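Local atomic coordinates of GH26C (PDB entry 6Q78), a protein that probably hydrolyses beta-1,4-mannosidic linkages in mannans, as a glycoside hydrolase of family 26 with a TIM-barrel fold. Residues 267-272 / 289-294. Numbering follows the deposited sequence.
Sequences FAFSPD and DFVDIM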
ATOM      1  N   PHE A 267      10.098  -0.829   0.640  1.00  8.23           N
ATOM      2  CA  PHE A 267       9.488  -1.908  -0.138  1.00  8.50           C
ATOM      3  C   PHE A 267       8.520  -2.719   0.711  1.00 10.15           C
ATOM      4  O   PHE A 267       8.889  -3.197   1.795  1.00 10.88           O
ATOM      5  CB  PHE A 267      10.584  -2.833  -0.701  1.00  8.36           C
ATOM      6  CG  PHE A 267      11.507  -2.131  -1.642  1.00  8.86           C
ATOM      7  CD1 PHE A 267      11.196  -2.028  -2.994  1.00 10.80           C
ATOM      8  CD2 PHE A 267      12.657  -1.523  -1.176  1.00 11.02           C
ATOM      9  CE1 PHE A 267      12.032  -1.328  -3.884  1.00  9.88           C
ATOM     10  CE2 PHE A 267      13.501  -0.839  -2.046  1.00 11.14           C
ATOM     11  CZ  PHE A 267      13.175  -0.757  -3.399  1.00 10.56           C
ATOM     12  N   ALA A 268       7.295  -2.895   0.203  1.00  7.74           N
ATOM     13  CA  ALA A 268       6.215  -3.566   0.926  1.00  8.63           C
ATOM     14  C   ALA A 268       5.760  -4.814   0.176  1.00  8.62           C
ATOM     15  O   ALA A 268       5.437  -4.749  -1.006  1.00  8.98           O
ATOM     16  CB  ALA A 268       5.021  -2.599   1.076  1.00  8.00           C
ATOM     17  N   PHE A 269       5.690  -5.929   0.901  1.00  7.78           N
ATOM     18  CA  PHE A 269       5.271  -7.237   0.414  1.00  7.63           C
ATOM     19  C   PHE A 269       3.870  -7.492   0.951  1.00  9.02           C
ATOM     20  O   PHE A 269       3.658  -7.420   2.169  1.00 11.53           O
ATOM     21  CB  PHE A 269       6.237  -8.269   1.036  1.00  8.15           C
ATOM     22  CG  PHE A 269       5.872  -9.727   0.820  1.00  8.58           C
ATOM     23  CD1 PHE A 269       6.183 -10.363  -0.388  1.00 10.05           C
ATOM     24  CD2 PHE A 269       5.326 -10.481   1.856  1.00 11.71           C
ATOM     25  CE1 PHE A 269       5.902 -11.730  -0.573  1.00  9.83           C
ATOM     26  CE2 PHE A 269       5.041 -11.849   1.671  1.00 12.37           C
ATOM     27  CZ  PHE A 269       5.318 -12.464   0.456  1.00 11.07           C
ATOM     28  N   SER A 270       2.921  -7.847   0.090  1.00  7.64           N
ATOM     29  CA  SER A 270       1.551  -8.037   0.585  1.00 10.16           C
ATOM     30  C   SER A 270       0.750  -9.041  -0.219  1.00  9.06           C
ATOM     31  O   SER A 270       0.240  -8.728  -1.307  1.00  9.06           O
ATOM     32  CB  SER A 270       0.796  -6.718   0.710  1.00 12.31           C
ATOM     33  OG  SER A 270       0.625  -6.176  -0.578  1.00 11.20           O
ATOM     34  N   PRO A 271       0.562 -10.247   0.318  1.00  8.58           N
ATOM     35  CA  PRO A 271      -0.452 -11.164  -0.228  1.00  8.94           C
ATOM     36  C   PRO A 271      -1.835 -10.626   0.105  1.00  8.92           C
ATOM     37  O   PRO A 271      -1.982  -9.613   0.815  1.00  9.97           O
ATOM     38  CB  PRO A 271      -0.217 -12.465   0.551  1.00  9.60           C
ATOM     39  CG  PRO A 271       0.360 -11.972   1.905  1.00 13.18           C
ATOM     40  CD  PRO A 271       1.239 -10.767   1.521  1.00  8.96           C
ATOM     41  N   ASP A 272      -2.854 -11.313  -0.403  1.00  9.29           N
ATOM     42  CA  ASP A 272      -4.217 -11.128   0.072  1.00  9.53           C
ATOM     43  C   ASP A 272      -4.338 -11.920   1.369  1.00 13.13           C
ATOM     44  O   ASP A 272      -3.402 -11.882   2.167  1.00 12.53           O
ATOM     45  CB  ASP A 272      -5.193 -11.594  -0.999  1.00  9.89           C
ATOM     46  CG  ASP A 272      -6.548 -10.945  -0.886  1.00 14.12           C
ATOM     47  OD1 ASP A 272      -7.409 -11.530  -0.190  1.00 13.98           O
ATOM     48  OD2 ASP A 272      -6.775  -9.882  -1.514  1.00 15.46           O
ATOM     49  N   ASP A 289      16.352  -9.284   3.204  1.00 15.15           N
ATOM     50  CA  ASP A 289      17.125  -8.252   2.504  1.00 16.22           C
ATOM     51  C   ASP A 289      16.319  -7.503   1.443  1.00 12.00           C
ATOM     52  O   ASP A 289      16.844  -6.556   0.840  1.00 14.96           O
ATOM     53  CB  ASP A 289      18.353  -8.876   1.822  1.00 19.83           C
ATOM     54  CG  ASP A 289      19.354  -9.411   2.813  1.00 29.74           C
ATOM     55  OD1 ASP A 289      20.206 -10.224   2.410  1.00 33.80           O
ATOM     56  OD2 ASP A 289      19.279  -9.018   3.992  1.00 27.06           O
ATOM     57  N   PHE A 290      15.071  -7.881   1.212  1.00 11.41           N
ATOM     58  CA  PHE A 290      14.301  -7.358   0.094  1.00 12.08           C
ATOM     59  C   PHE A 290      12.978  -6.729   0.497  1.00 10.24           C
ATOM     60  O   PHE A 290      12.295  -6.173  -0.365  1.00 11.52           O
ATOM     61  CB  PHE A 290      14.052  -8.496  -0.915  1.00 11.03           C
ATOM     62  CG  PHE A 290      15.295  -8.972  -1.576  1.00 11.78           C
ATOM     63  CD1 PHE A 290      15.851  -8.254  -2.630  1.00 12.55           C
ATOM     64  CD2 PHE A 290      15.968 -10.092  -1.101  1.00 14.15           C
ATOM     65  CE1 PHE A 290      17.041  -8.669  -3.220  1.00 13.53           C
ATOM     66  CE2 PHE A 290      17.142 -10.518  -1.713  1.00 13.18           C
ATOM     67  CZ  PHE A 290      17.680  -9.799  -2.759  1.00 13.39           C
ATOM     68  N   VAL A 291      12.611  -6.761   1.777  1.00 10.05           N
ATOM     69  CA  VAL A 291      11.291  -6.311   2.217  1.00 10.22           C
ATOM     70  C   VAL A 291      11.476  -5.439   3.453  1.00  9.50           C
ATOM     71  O   VAL A 291      12.183  -5.839   4.386  1.00 10.08           O
ATOM     72  CB  VAL A 291      10.379  -7.504   2.548  1.00 11.37           C
ATOM     73  CG1 VAL A 291       9.099  -7.000   3.194  1.00 11.24           C
ATOM     74  CG2 VAL A 291      10.070  -8.318   1.290  1.00 11.31           C
ATOM     75  N   ASP A 292      10.811  -4.271   3.462  1.00  9.32           N
ATOM     76  CA  ASP A 292      10.769  -3.387   4.638  1.00 10.27           C
ATOM     77  C   ASP A 292       9.456  -3.496   5.406  1.00  8.77           C
ATOM     78  O   ASP A 292       9.438  -3.411   6.644  1.00  9.43           O
ATOM     79  CB  ASP A 292      10.891  -1.935   4.197  1.00  8.88           C
ATOM     80  CG  ASP A 292      12.278  -1.589   3.655  1.00 12.36           C
ATOM     81  OD1 ASP A 292      13.286  -1.801   4.406  1.00 12.99           O
ATOM     82  OD2 ASP A 292      12.353  -1.095   2.499  1.00 11.40           O
ATOM     83  N   ILE A 293       8.347  -3.609   4.670  1.00  9.13           N
ATOM     84  CA  ILE A 293       7.003  -3.646   5.239  1.00  8.07           C
ATOM     85  C   ILE A 293       6.381  -4.993   4.898  1.00  8.80           C
ATOM     86  O   ILE A 293       6.326  -5.373   3.724  1.00  9.58           O
ATOM     87  CB  ILE A 293       6.141  -2.480   4.734  1.00 10.08           C
ATOM     88  CG1 ILE A 293       6.695  -1.173   5.334  1.00 16.62           C
ATOM     89  CG2 ILE A 293       4.655  -2.739   5.117  1.00 10.89           C
ATOM     90  CD1 ILE A 293       6.590   0.065   4.453  1.00 22.33           C
ATOM     91  N   MET A 294       5.947  -5.708   5.919  1.00  9.84           N
ATOM     92  CA  MET A 294       5.208  -6.959   5.758  1.00  8.47           C
ATOM     93  C   MET A 294       3.739  -6.605   5.854  1.00 11.95           C
ATOM     94  O   MET A 294       3.252  -6.207   6.923  1.00 10.65           O
ATOM     95  CB  MET A 294       5.583  -7.955   6.858  1.00  9.74           C
ATOM     96  CG  MET A 294       6.907  -8.606   6.606  1.00 12.93           C
ATOM     97  SD  MET A 294       7.404  -9.607   8.004  1.00 16.87           S
ATOM     98  CE  MET A 294       8.426 -10.793   7.101  1.00 18.05           C
TER
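The F267 ring receives the D292 carboxylate at its edge: OD2 lies near the ring plane, 3.7 Å from CD2, and the two flat groups are turned 28° from each other. With CG anti to its carbonyl carbon (chi1 -69°), D292 folds back beside its own backbone N, which brings OD2 to F267 N at 2.9 Å through the anti lone pair. Beyond CB, the F267 ring leads away onto V253 of helix 242-259. The F269 ring likewise leads away, meeting Y285 edge-to-face, while its CB rests against both methyls of V291, CG1 and CG2 each at 3.8 Å.

Backbone bonds fix the register. F267 O accepts from two donors, D292 N at 2.8 Å in the carbonyl plane and I293 N at 3.0 Å, tilted 23° from it. The same I293 also accepts from F269 N through its O at 2.9 Å, so that I293 bonds to the two residues flanking A268, as in parallel pairing. A268 CB and I293 CB pack at 3.8 Å on the face that also receives I221. This is parallel pairing of neighbouring strands 265-269 and 293-298 in the TIM barrel, joined by a beta-alpha-beta crossover through helix 278-281.

D292 thus grips both backbone polar atoms of F267, while its OD1 takes V58 N. Replacing D292 by an alanine would strip F267 N and V58 N of this acceptor and is likely to leave the start of strand 293-298 less firmly held. Buried and placed between two N-H donors, the carboxylate is likely to be stabilised as the anion.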